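Local coordinates for hypothetical protein AF1531 (Archaeoglobus fulgidus, PDB 2I5H) that is of unknown function but, as a DUF655 member of the helix-hairpin-helix clan, may bind nucleic acid, at residues Glu18-Leu24 with Val68-Ile74; Glu50-Thr54 with Lys193-Ala197; Leu55-Arg61 with Val81-Arg87. One frame throughout, in Å; residues are numbered along the deposited sequence.

Contact 1 of 3, residues Glu18-Leu24 with Val68-Ile74; sequences EDYAYVL and VMDRVYI
Ala-21 and Val-72 form the hydrogen-bonded pair at the middle of this antiparallel strand pairing, with Val-72 N 2.7 Å from Ala-21 O. Val-23 N gives to Asp-70 O and Met-69 N to Val-23 O, while at the other end Ile-74 N reaches Asp-19 O at 2.9 Å. Between these bonds the side chains alternate. Tyr-20, Tyr-22, Arg-71 and Tyr-73 share one face of the sheet, and there the aromatic rings and the charge are layered. The guanidinium of Arg-71 lies almost flat on Tyr-20, planes 19° apart, with CZ 3.6 Å from the ring centroid, a cation-pi stack in which NH2 sits over the rim near CD2. The opposite face of the same ring receives the edge of Tyr-73, whose CD1 comes 3.5 Å from Tyr-20 CZ in a T-shaped arrangement. With CG anti to the backbone N (chi1 180°) and the chain extended to NE, Arg-71 passes Tyr-22 on its way: its CB rests over that ring in a CH-pi contact, 4.1 Å from the centroid. A salt bridge from Arg-71 NE to Glu-50 probably fixes the guanidinium's rotation. The other face is aliphatic: Val-23 CG2 meets Val-72 CG1 at 4.1 Å, and Ile-74 CD1 reaches back to Ala-21 CB and, at 3.6 Å, to Glu-18 CB. Strand 71-73 is an outermost strand of the five-stranded antiparallel sheet, and strand 20-27 pairs on its far side with strand 44-49. Helix 96-111 packs against Tyr-22 through Val-105, His-108 and Ile-109, whereas Val-72 and Ile-74 turn to Val-82 of strand 82-88.

Contact 2 of 3, residues Glu50-Thr54 with Lys193-Ala197; sequences ERNFT and KLFTA
Phe-195 O and Arg-51 O are bridged by one water, which donates to both, at 2.8 Å to Phe-195 O, and accepts a bond from Asn-52 ND2. Three protein groups thus hold it between the two loops. A second water repeats the device a residue further on, donating to Asn-52 O at 2.8 Å and to Thr-196 O at 2.9 Å, with a weak bond from Thr-54 OG1. Between the waters the backbones come close enough for Thr-196 CA to make a CA-H...O contact with Asn-52 O, 3.4 Å away. On the side facing the helices, Phe-53 presents the edge of its ring to Phe-195 O, in the ring plane and 3.5 Å from CD2. Its CG lies anti to the carbonyl carbon (chi1 -57°), which helps set the ring among Ile-106, Ile-109 and Ile-110 of helix 96-111 and Ile-181 of helix 173-186. Glu-184 of that second helix takes bonds from Phe-195 N and Thr-196 OG1, while Glu-18 receives Arg-51 N and Asn-52 N. The facing groups are mostly carbonyl acceptors, which cannot bond one another directly; water supplies the missing donors and joins the sheet's loop to the C-terminal segment.

Contact 3 of 3, residues Leu55-Arg61 with Val81-Arg87; sequences LLEVSIR and VVYKIKR
Val-58 and Val-82 make the close apolar part of this pairing, their side chains crossing at about a right angle with Val-58 CB 3.8 Å from Val-82 CG1. Ile-85 extends the patch, its CG2 touching Leu-56 CD2, and Ile-60 CG2 lies alongside Val-81 CG1. The other side is polar and more exposed. There Ser-59 OG, placed between the backbone N and the carbonyl carbon (chi1 47°), accepts a bond from Lys-84 N at 2.9 Å and meets a water that Lys-86 NZ, held mainly by a salt bridge to Glu-42, contacts weakly. Another water links Arg-61 NH1 to Val-82 O. One of two bulges, a classic one, sets Lys-86 and Arg-87 opposite Glu-57. The side chains of Glu-57 and Arg-87 run side by side; Glu-57 OE2 lies in the guanidinium plane, 3.0 Å from Arg-87 NH2, which approaches on the syn side but 35° out of the carboxylate plane. His-31 and Gln-46 hold Glu-57 OE1. An alanine in place of Glu-57 is likely to leave Arg-87 without this charge partner and both His-31 and Gln-46 without their shared acceptor. The bulge thus lets one carbonyl, Glu-57 O, take two backbone N-H groups, Lys-86 N and, weakly, Arg-87 N, while the carboxylate pairs with Arg-87.

Overall arrangement
Contacts 1 and 3 both join strands of one antiparallel sheet, each pairing an outermost strand with its inner neighbour, and both are partly buried. Their aliphatic faces meet: Val-72 packs on Val-82 and Ile-74 on Leu-56. The opposite faces differ, since 18-24 with 68-74 layers tyrosines and an arginine, whereas 55-61 with 81-87, its register broken by two bulges, carries a salt bridge and waters. Contact 2 is a surface meeting of two loops, smaller and bridged by water, although Phe-53 is buried beneath it. It touches contact 1 through Glu-18 with Asn-52 and Arg-71 with Glu-50, and continues directly in sequence into contact 3, tying the sheet to the segment after helix 173-186.

Contact 1 of 3, residues Glu18-Leu24 with Val68-Ile74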
loop_
_atom_site.group_PDB
_atom_site.type_symbol
_atom_site.label_atom_id
_atom_site.label_comp_id
_atom_site.label_asym_id
_atom_site.label_seq_id
_atom_site.Cartn_x
_atom_site.Cartn_y
_atom_site.Cartn_z
ATOM N N GLU A 18 11.353 5.014 3.865
ATOM C CA GLU A 18 10.701 3.849 4.522
ATOM C C GLU A 18 11.625 3.183 5.537
ATOM O O GLU A 18 12.815 2.999 5.279
ATOM C CB GLU A 18 10.296 2.814 3.468
ATOM C CG GLU A 18 9.317 3.329 2.428
ATOM C CD GLU A 18 7.899 3.410 2.948
ATOM O OE1 GLU A 18 7.697 3.306 4.178
ATOM O OE2 GLU A 18 6.985 3.580 2.123
ATOM N N ASP A 19 11.070 2.824 6.689
ATOM C CA ASP A 19 11.830 2.143 7.731
ATOM C C ASP A 19 11.408 0.672 7.771
ATOM O O ASP A 19 12.201 -0.206 8.120
ATOM C CB ASP A 19 11.574 2.797 9.091
ATOM C CG ASP A 19 12.847 3.294 9.741
ATOM O OD1 ASP A 19 13.637 3.973 9.049
ATOM O OD2 ASP A 19 13.059 3.015 10.940
ATOM N N TYR A 20 10.155 0.414 7.410
ATOM C CA TYR A 20 9.625 -0.945 7.388
ATOM C C TYR A 20 8.816 -1.196 6.118
ATOM O O TYR A 20 8.213 -0.279 5.571
ATOM C CB TYR A 20 8.723 -1.176 8.597
ATOM C CG TYR A 20 9.464 -1.253 9.909
ATOM C CD1 TYR A 20 10.034 -2.448 10.342
ATOM C CD2 TYR A 20 9.591 -0.129 10.721
ATOM C CE1 TYR A 20 10.711 -2.524 11.560
ATOM C CE2 TYR A 20 10.266 -0.193 11.938
ATOM C CZ TYR A 20 10.820 -1.392 12.351
ATOM O OH TYR A 20 11.474 -1.458 13.562
ATOM N N ALA A 21 8.810 -2.443 5.658
ATOM C CA ALA A 21 8.049 -2.822 4.466
ATOM C C ALA A 21 7.449 -4.206 4.664
ATOM O O ALA A 21 7.871 -4.963 5.545
ATOM C CB ALA A 21 8.950 -2.817 3.230
ATOM N N TYR A 22 6.464 -4.534 3.838
ATOM C CA TYR A 22 5.798 -5.829 3.912
ATOM C C TYR A 22 6.117 -6.652 2.665
ATOM O O TYR A 22 6.127 -6.136 1.544
ATOM C CB TYR A 22 4.287 -5.624 4.064
ATOM C CG TYR A 22 3.858 -5.234 5.467
ATOM C CD1 TYR A 22 3.326 -6.183 6.342
ATOM C CD2 TYR A 22 3.985 -3.923 5.919
ATOM C CE1 TYR A 22 2.926 -5.835 7.632
ATOM C CE2 TYR A 22 3.587 -3.561 7.212
ATOM C CZ TYR A 22 3.059 -4.523 8.059
ATOM O OH TYR A 22 2.646 -4.170 9.323
ATOM N N VAL A 23 6.392 -7.937 2.871
ATOM C CA VAL A 23 6.746 -8.836 1.788
ATOM C C VAL A 23 5.582 -9.171 0.861
ATOM O O VAL A 23 4.510 -9.578 1.309
ATOM C CB VAL A 23 7.336 -10.155 2.344
ATOM C CG1 VAL A 23 7.634 -11.111 1.206
ATOM C CG2 VAL A 23 8.592 -9.861 3.146
ATOM N N LEU A 24 5.814 -8.994 -0.433
ATOM C CA LEU A 24 4.822 -9.283 -1.458
ATOM C C LEU A 24 5.128 -10.609 -2.137
ATOM O O LEU A 24 4.221 -11.341 -2.536
ATOM C CB LEU A 24 4.823 -8.185 -2.527
ATOM C CG LEU A 24 4.523 -6.746 -2.104
ATOM C CD1 LEU A 24 4.775 -5.808 -3.282
ATOM C CD2 LEU A 24 3.081 -6.633 -1.636
ATOM N N VAL A 68 4.939 -14.072 2.719
ATOM C CA VAL A 68 4.112 -12.967 2.248
ATOM C C VAL A 68 3.453 -12.382 3.505
ATOM O O VAL A 68 3.052 -13.134 4.400
ATOM C CB VAL A 68 3.018 -13.464 1.276
ATOM C CG1 VAL A 68 2.065 -12.327 0.931
ATOM C CG2 VAL A 68 3.659 -14.022 0.012
ATOM N N MET A 69 3.363 -11.053 3.576
ATOM C CA MET A 69 2.769 -10.340 4.712
ATOM C C MET A 69 3.744 -10.088 5.867
ATOM O O MET A 69 3.403 -9.399 6.830
ATOM C CB MET A 69 1.526 -11.074 5.240
ATOM C CG MET A 69 0.356 -11.116 4.264
ATOM S SD MET A 69 -0.754 -9.674 4.342
ATOM C CE MET A 69 -1.976 -10.270 5.504
ATOM N N ASP A 70 4.949 -10.648 5.785
ATOM C CA ASP A 70 5.946 -10.412 6.829
ATOM C C ASP A 70 6.350 -8.940 6.797
ATOM O O ASP A 70 6.448 -8.329 5.724
ATOM C CB ASP A 70 7.210 -11.249 6.600
ATOM C CG ASP A 70 7.161 -12.600 7.280
ATOM O OD1 ASP A 70 6.133 -12.933 7.906
ATOM O OD2 ASP A 70 8.163 -13.334 7.178
ATOM N N ARG A 71 6.592 -8.377 7.974
ATOM C CA ARG A 71 7.019 -6.993 8.090
ATOM C C ARG A 71 8.529 -7.045 8.298
ATOM O O ARG A 71 9.012 -7.693 9.228
ATOM C CB ARG A 71 6.335 -6.325 9.286
ATOM C CG ARG A 71 6.720 -4.875 9.502
ATOM C CD ARG A 71 5.937 -4.273 10.659
ATOM N NE ARG A 71 6.182 -2.840 10.809
ATOM C CZ ARG A 71 6.792 -2.285 11.850
ATOM N NH1 ARG A 71 7.234 -3.038 12.850
ATOM N NH2 ARG A 71 6.950 -0.970 11.898
ATOM N N VAL A 72 9.278 -6.379 7.426
ATOM C CA VAL A 72 10.728 -6.395 7.535
ATOM C C VAL A 72 11.318 -5.008 7.691
ATOM O O VAL A 72 10.799 -4.025 7.162
ATOM C CB VAL A 72 11.383 -7.074 6.308
ATOM C CG1 VAL A 72 10.971 -8.537 6.249
ATOM C CG2 VAL A 72 10.974 -6.344 5.020
ATOM N N TYR A 73 12.409 -4.938 8.439
ATOM C CA TYR A 73 13.077 -3.677 8.671
ATOM C C TYR A 73 14.020 -3.394 7.513
ATOM O O TYR A 73 14.832 -4.242 7.138
ATOM C CB TYR A 73 13.859 -3.738 9.986
ATOM C CG TYR A 73 14.611 -2.474 10.298
ATOM C CD1 TYR A 73 13.937 -1.314 10.683
ATOM C CD2 TYR A 73 15.998 -2.427 10.193
ATOM C CE1 TYR A 73 14.630 -0.137 10.952
ATOM C CE2 TYR A 73 16.701 -1.256 10.462
ATOM C CZ TYR A 73 16.009 -0.118 10.841
ATOM O OH TYR A 73 16.703 1.040 11.097
ATOM N N ILE A 74 13.890 -2.207 6.926
ATOM C CA ILE A 74 14.744 -1.811 5.818
ATOM C C ILE A 74 15.455 -0.492 6.112
ATOM O O ILE A 74 15.926 0.186 5.197
ATOM C CB ILE A 74 13.930 -1.672 4.510
ATOM C CG1 ILE A 74 12.767 -0.699 4.713
ATOM C CG2 ILE A 74 13.389 -3.041 4.102
ATOM C CD1 ILE A 74 12.047 -0.309 3.412
#

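Contact 2 of 3, residues Glu50-Thr54 with Lys193-Ala197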
loop_
_atom_site.group_PDB
_atom_site.type_symbol
_atom_site.label_atom_id
_atom_site.label_comp_id
_atom_site.label_asym_id
_atom_site.label_seq_id
_atom_site.Cartn_x
_atom_site.Cartn_y
_atom_site.Cartn_z
ATOM N N GLU A 50 5.495 0.491 4.360
ATOM C CA GLU A 50 4.280 0.730 5.138
ATOM C C GLU A 50 3.877 2.191 5.314
ATOM O O GLU A 50 2.745 2.474 5.694
ATOM C CB GLU A 50 4.376 0.069 6.525
ATOM C CG GLU A 50 5.527 0.542 7.394
ATOM C CD GLU A 50 5.357 0.147 8.864
ATOM O OE1 GLU A 50 4.763 -0.915 9.143
ATOM O OE2 GLU A 50 5.834 0.895 9.741
ATOM N N ARG A 51 4.781 3.117 5.025
ATOM C CA ARG A 51 4.465 4.531 5.193
ATOM C C ARG A 51 3.926 5.194 3.925
ATOM O O ARG A 51 2.842 5.790 3.933
ATOM C CB ARG A 51 5.707 5.286 5.675
ATOM C CG ARG A 51 5.487 6.774 5.900
ATOM C CD ARG A 51 6.777 7.456 6.336
ATOM N NE ARG A 51 7.264 6.933 7.610
ATOM C CZ ARG A 51 6.652 7.115 8.776
ATOM N NH1 ARG A 51 5.523 7.810 8.838
ATOM N NH2 ARG A 51 7.168 6.598 9.882
ATOM N N ASN A 52 4.682 5.081 2.838
ATOM C CA ASN A 52 4.300 5.697 1.568
ATOM C C ASN A 52 4.027 4.693 0.454
ATOM O O ASN A 52 3.838 5.077 -0.701
ATOM C CB ASN A 52 5.399 6.666 1.135
ATOM C CG ASN A 52 5.699 7.713 2.198
ATOM O OD1 ASN A 52 6.835 8.157 2.345
ATOM N ND2 ASN A 52 4.673 8.115 2.938
ATOM N N PHE A 53 4.014 3.409 0.806
ATOM C CA PHE A 53 3.748 2.338 -0.150
ATOM C C PHE A 53 4.731 2.283 -1.311
ATOM O O PHE A 53 4.365 1.992 -2.454
ATOM C CB PHE A 53 2.310 2.460 -0.645
ATOM C CG PHE A 53 1.310 2.439 0.468
ATOM C CD1 PHE A 53 0.924 1.233 1.052
ATOM C CD2 PHE A 53 0.823 3.629 1.000
ATOM C CE1 PHE A 53 0.070 1.217 2.156
ATOM C CE2 PHE A 53 -0.031 3.624 2.103
ATOM C CZ PHE A 53 -0.407 2.414 2.682
ATOM N N THR A 54 5.993 2.541 -0.992
ATOM C CA THR A 54 7.066 2.504 -1.975
ATOM C C THR A 54 7.327 1.044 -2.334
ATOM O O THR A 54 7.397 0.196 -1.447
ATOM C CB THR A 54 8.356 3.101 -1.388
ATOM O OG1 THR A 54 8.076 4.410 -0.876
ATOM C CG2 THR A 54 9.443 3.190 -2.456
ATOM N N LYS A 193 -1.139 13.038 -4.869
ATOM C CA LYS A 193 -0.606 11.866 -4.182
ATOM C C LYS A 193 -1.090 11.925 -2.738
ATOM O O LYS A 193 -0.405 12.457 -1.863
ATOM C CB LYS A 193 0.928 11.864 -4.215
ATOM C CG LYS A 193 1.550 11.820 -5.608
ATOM C CD LYS A 193 1.095 10.604 -6.398
ATOM C CE LYS A 193 1.915 10.437 -7.670
ATOM N NZ LYS A 193 1.933 11.675 -8.503
ATOM N N LEU A 194 -2.273 11.373 -2.496
ATOM C CA LEU A 194 -2.874 11.379 -1.168
ATOM C C LEU A 194 -2.192 10.481 -0.146
ATOM O O LEU A 194 -1.995 10.879 1.003
ATOM C CB LEU A 194 -4.347 10.975 -1.262
ATOM C CG LEU A 194 -5.261 11.857 -2.110
ATOM C CD1 LEU A 194 -6.653 11.244 -2.151
ATOM C CD2 LEU A 194 -5.301 13.264 -1.530
ATOM N N PHE A 195 -1.830 9.270 -0.557
ATOM C CA PHE A 195 -1.217 8.327 0.367
ATOM C C PHE A 195 0.167 7.828 -0.022
ATOM O O PHE A 195 0.807 7.122 0.759
ATOM C CB PHE A 195 -2.141 7.121 0.546
ATOM C CG PHE A 195 -3.568 7.489 0.805
ATOM C CD1 PHE A 195 -3.921 8.200 1.949
ATOM C CD2 PHE A 195 -4.564 7.140 -0.101
ATOM C CE1 PHE A 195 -5.248 8.558 2.186
ATOM C CE2 PHE A 195 -5.892 7.492 0.126
ATOM C CZ PHE A 195 -6.235 8.203 1.274
ATOM N N THR A 196 0.633 8.186 -1.214
ATOM C CA THR A 196 1.940 7.723 -1.668
ATOM C C THR A 196 2.967 8.835 -1.853
ATOM O O THR A 196 4.018 8.618 -2.461
ATOM C CB THR A 196 1.821 6.953 -2.996
ATOM O OG1 THR A 196 1.332 7.829 -4.016
ATOM C CG2 THR A 196 0.868 5.775 -2.846
ATOM N N ALA A 197 2.668 10.019 -1.329
ATOM C CA ALA A 197 3.577 11.152 -1.450
ATOM C C ALA A 197 4.891 10.863 -0.732
ATOM O O ALA A 197 4.920 9.914 0.078
ATOM C CB ALA A 197 2.930 12.406 -0.867
HETATM O O HOH W 1 1.789 8.320 3.144
HETATM O O HOH W 2 5.704 6.292 -2.475
#

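Contact 3 of 3, residues Leu55-Arg61 with Val81-Arg87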
loop_
_atom_site.group_PDB
_atom_site.type_symbol
_atom_site.label_atom_id
_atom_site.label_comp_id
_atom_site.label_asym_id
_atom_site.label_seq_id
_atom_site.Cartn_x
_atom_site.Cartn_y
_atom_site.Cartn_z
ATOM N N LEU A 55 7.450 0.747 -3.623
ATOM C CA LEU A 55 7.729 -0.622 -4.056
ATOM C C LEU A 55 9.236 -0.783 -4.178
ATOM O O LEU A 55 9.903 -0.002 -4.870
ATOM C CB LEU A 55 7.084 -0.918 -5.411
ATOM C CG LEU A 55 5.564 -0.766 -5.506
ATOM C CD1 LEU A 55 5.123 -1.153 -6.921
ATOM C CD2 LEU A 55 4.873 -1.653 -4.484
ATOM N N LEU A 56 9.769 -1.806 -3.519
ATOM C CA LEU A 56 11.205 -2.047 -3.531
ATOM C C LEU A 56 11.569 -3.502 -3.760
ATOM O O LEU A 56 10.821 -4.415 -3.404
ATOM C CB LEU A 56 11.816 -1.621 -2.179
ATOM C CG LEU A 56 11.657 -0.169 -1.712
ATOM C CD1 LEU A 56 12.051 -0.031 -0.239
ATOM C CD2 LEU A 56 12.516 0.727 -2.572
ATOM N N GLU A 57 12.731 -3.710 -4.367
ATOM C CA GLU A 57 13.243 -5.051 -4.555
ATOM C C GLU A 57 14.469 -5.053 -3.641
ATOM O O GLU A 57 15.285 -4.128 -3.688
ATOM C CB GLU A 57 13.649 -5.286 -6.006
ATOM C CG GLU A 57 14.144 -6.690 -6.267
ATOM C CD GLU A 57 13.963 -7.108 -7.718
ATOM O OE1 GLU A 57 12.803 -7.277 -8.162
ATOM O OE2 GLU A 57 14.981 -7.260 -8.409
ATOM N N VAL A 58 14.569 -6.064 -2.787
ATOM C CA VAL A 58 15.681 -6.167 -1.843
ATOM C C VAL A 58 16.263 -7.568 -1.835
ATOM O O VAL A 58 15.573 -8.533 -2.150
ATOM C CB VAL A 58 15.204 -5.871 -0.403
ATOM C CG1 VAL A 58 14.471 -4.546 -0.353
ATOM C CG2 VAL A 58 14.280 -6.990 0.074
ATOM N N SER A 59 17.537 -7.688 -1.470
ATOM C CA SER A 59 18.132 -9.007 -1.356
ATOM C C SER A 59 17.843 -9.458 0.084
ATOM O O SER A 59 17.643 -8.632 0.980
ATOM C CB SER A 59 19.640 -8.965 -1.624
ATOM O OG SER A 59 20.261 -7.910 -0.916
ATOM N N ILE A 60 17.802 -10.766 0.290
ATOM C CA ILE A 60 17.508 -11.325 1.607
ATOM C C ILE A 60 18.738 -12.061 2.133
ATOM O O ILE A 60 19.464 -12.685 1.369
ATOM C CB ILE A 60 16.293 -12.298 1.514
ATOM C CG1 ILE A 60 15.040 -11.528 1.067
ATOM C CG2 ILE A 60 16.044 -12.982 2.855
ATOM C CD1 ILE A 60 14.618 -10.401 1.996
ATOM N N ARG A 61 18.981 -11.965 3.439
ATOM C CA ARG A 61 20.127 -12.621 4.059
ATOM C C ARG A 61 20.034 -14.143 4.029
ATOM O O ARG A 61 18.947 -14.713 3.957
ATOM C CB ARG A 61 20.266 -12.152 5.509
ATOM C CG ARG A 61 20.525 -10.660 5.645
ATOM C CD ARG A 61 20.553 -10.253 7.115
ATOM N NE ARG A 61 21.682 -10.876 7.790
ATOM C CZ ARG A 61 22.938 -10.443 7.708
ATOM N NH1 ARG A 61 23.235 -9.369 6.987
ATOM N NH2 ARG A 61 23.901 -11.104 8.331
ATOM N N VAL A 81 16.544 -9.467 8.492
ATOM C CA VAL A 81 16.132 -10.284 7.353
ATOM C C VAL A 81 16.595 -9.754 5.997
ATOM O O VAL A 81 17.134 -10.507 5.182
ATOM C CB VAL A 81 14.591 -10.448 7.353
ATOM C CG1 VAL A 81 14.131 -11.231 6.127
ATOM C CG2 VAL A 81 14.158 -11.176 8.622
ATOM N N VAL A 82 16.381 -8.465 5.758
ATOM C CA VAL A 82 16.796 -7.853 4.502
ATOM C C VAL A 82 18.310 -7.661 4.481
ATOM O O VAL A 82 18.918 -7.318 5.499
ATOM C CB VAL A 82 16.098 -6.481 4.302
ATOM C CG1 VAL A 82 16.710 -5.730 3.114
ATOM C CG2 VAL A 82 14.611 -6.692 4.083
ATOM N N TYR A 83 18.932 -7.909 3.333
ATOM C CA TYR A 83 20.363 -7.698 3.219
ATOM C C TYR A 83 20.537 -6.288 2.671
ATOM O O TYR A 83 20.810 -5.360 3.427
ATOM C CB TYR A 83 21.005 -8.747 2.300
ATOM C CG TYR A 83 22.502 -8.589 2.102
ATOM C CD1 TYR A 83 23.326 -8.099 3.124
ATOM C CD2 TYR A 83 23.098 -8.949 0.898
ATOM C CE1 TYR A 83 24.708 -7.971 2.936
ATOM C CE2 TYR A 83 24.467 -8.829 0.701
ATOM C CZ TYR A 83 25.267 -8.337 1.722
ATOM O OH TYR A 83 26.617 -8.205 1.501
ATOM N N LYS A 84 20.330 -6.112 1.367
ATOM C CA LYS A 84 20.479 -4.800 0.750
ATOM C C LYS A 84 19.241 -4.383 -0.048
ATOM O O LYS A 84 18.490 -5.232 -0.540
ATOM C CB LYS A 84 21.684 -4.814 -0.195
ATOM C CG LYS A 84 23.015 -5.167 0.464
ATOM C CD LYS A 84 23.418 -4.112 1.482
ATOM C CE LYS A 84 24.791 -4.408 2.063
ATOM N NZ LYS A 84 25.231 -3.346 3.009
ATOM N N ILE A 85 19.024 -3.077 -0.154
ATOM C CA ILE A 85 17.914 -2.562 -0.951
ATOM C C ILE A 85 18.505 -2.435 -2.355
ATOM O O ILE A 85 19.477 -1.703 -2.565
ATOM C CB ILE A 85 17.444 -1.180 -0.458
ATOM C CG1 ILE A 85 16.900 -1.295 0.971
ATOM C CG2 ILE A 85 16.348 -0.635 -1.384
ATOM C CD1 ILE A 85 16.382 0.014 1.541
ATOM N N LYS A 86 17.928 -3.151 -3.317
ATOM C CA LYS A 86 18.448 -3.137 -4.684
ATOM C C LYS A 86 17.982 -1.955 -5.533
ATOM O O LYS A 86 18.798 -1.238 -6.128
ATOM C CB LYS A 86 18.068 -4.441 -5.402
ATOM C CG LYS A 86 18.415 -5.727 -4.657
ATOM C CD LYS A 86 19.913 -5.947 -4.514
ATOM C CE LYS A 86 20.552 -6.397 -5.817
ATOM N NZ LYS A 86 21.991 -6.741 -5.617
ATOM N N ARG A 87 16.673 -1.747 -5.588
ATOM C CA ARG A 87 16.132 -0.679 -6.416
ATOM C C ARG A 87 14.646 -0.483 -6.197
ATOM O O ARG A 87 13.934 -1.402 -5.783
ATOM C CB ARG A 87 16.356 -1.020 -7.887
ATOM C CG ARG A 87 15.759 -2.369 -8.281
ATOM C CD ARG A 87 16.158 -2.814 -9.697
ATOM N NE ARG A 87 15.899 -4.243 -9.902
ATOM C CZ ARG A 87 16.090 -4.891 -11.050
ATOM N NH1 ARG A 87 16.545 -4.248 -12.121
ATOM N NH2 ARG A 87 15.822 -6.190 -11.132
HETATM O O HOH W 3 22.549 -7.729 -2.399
HETATM O O HOH W 4 21.611 -6.744 6.439
#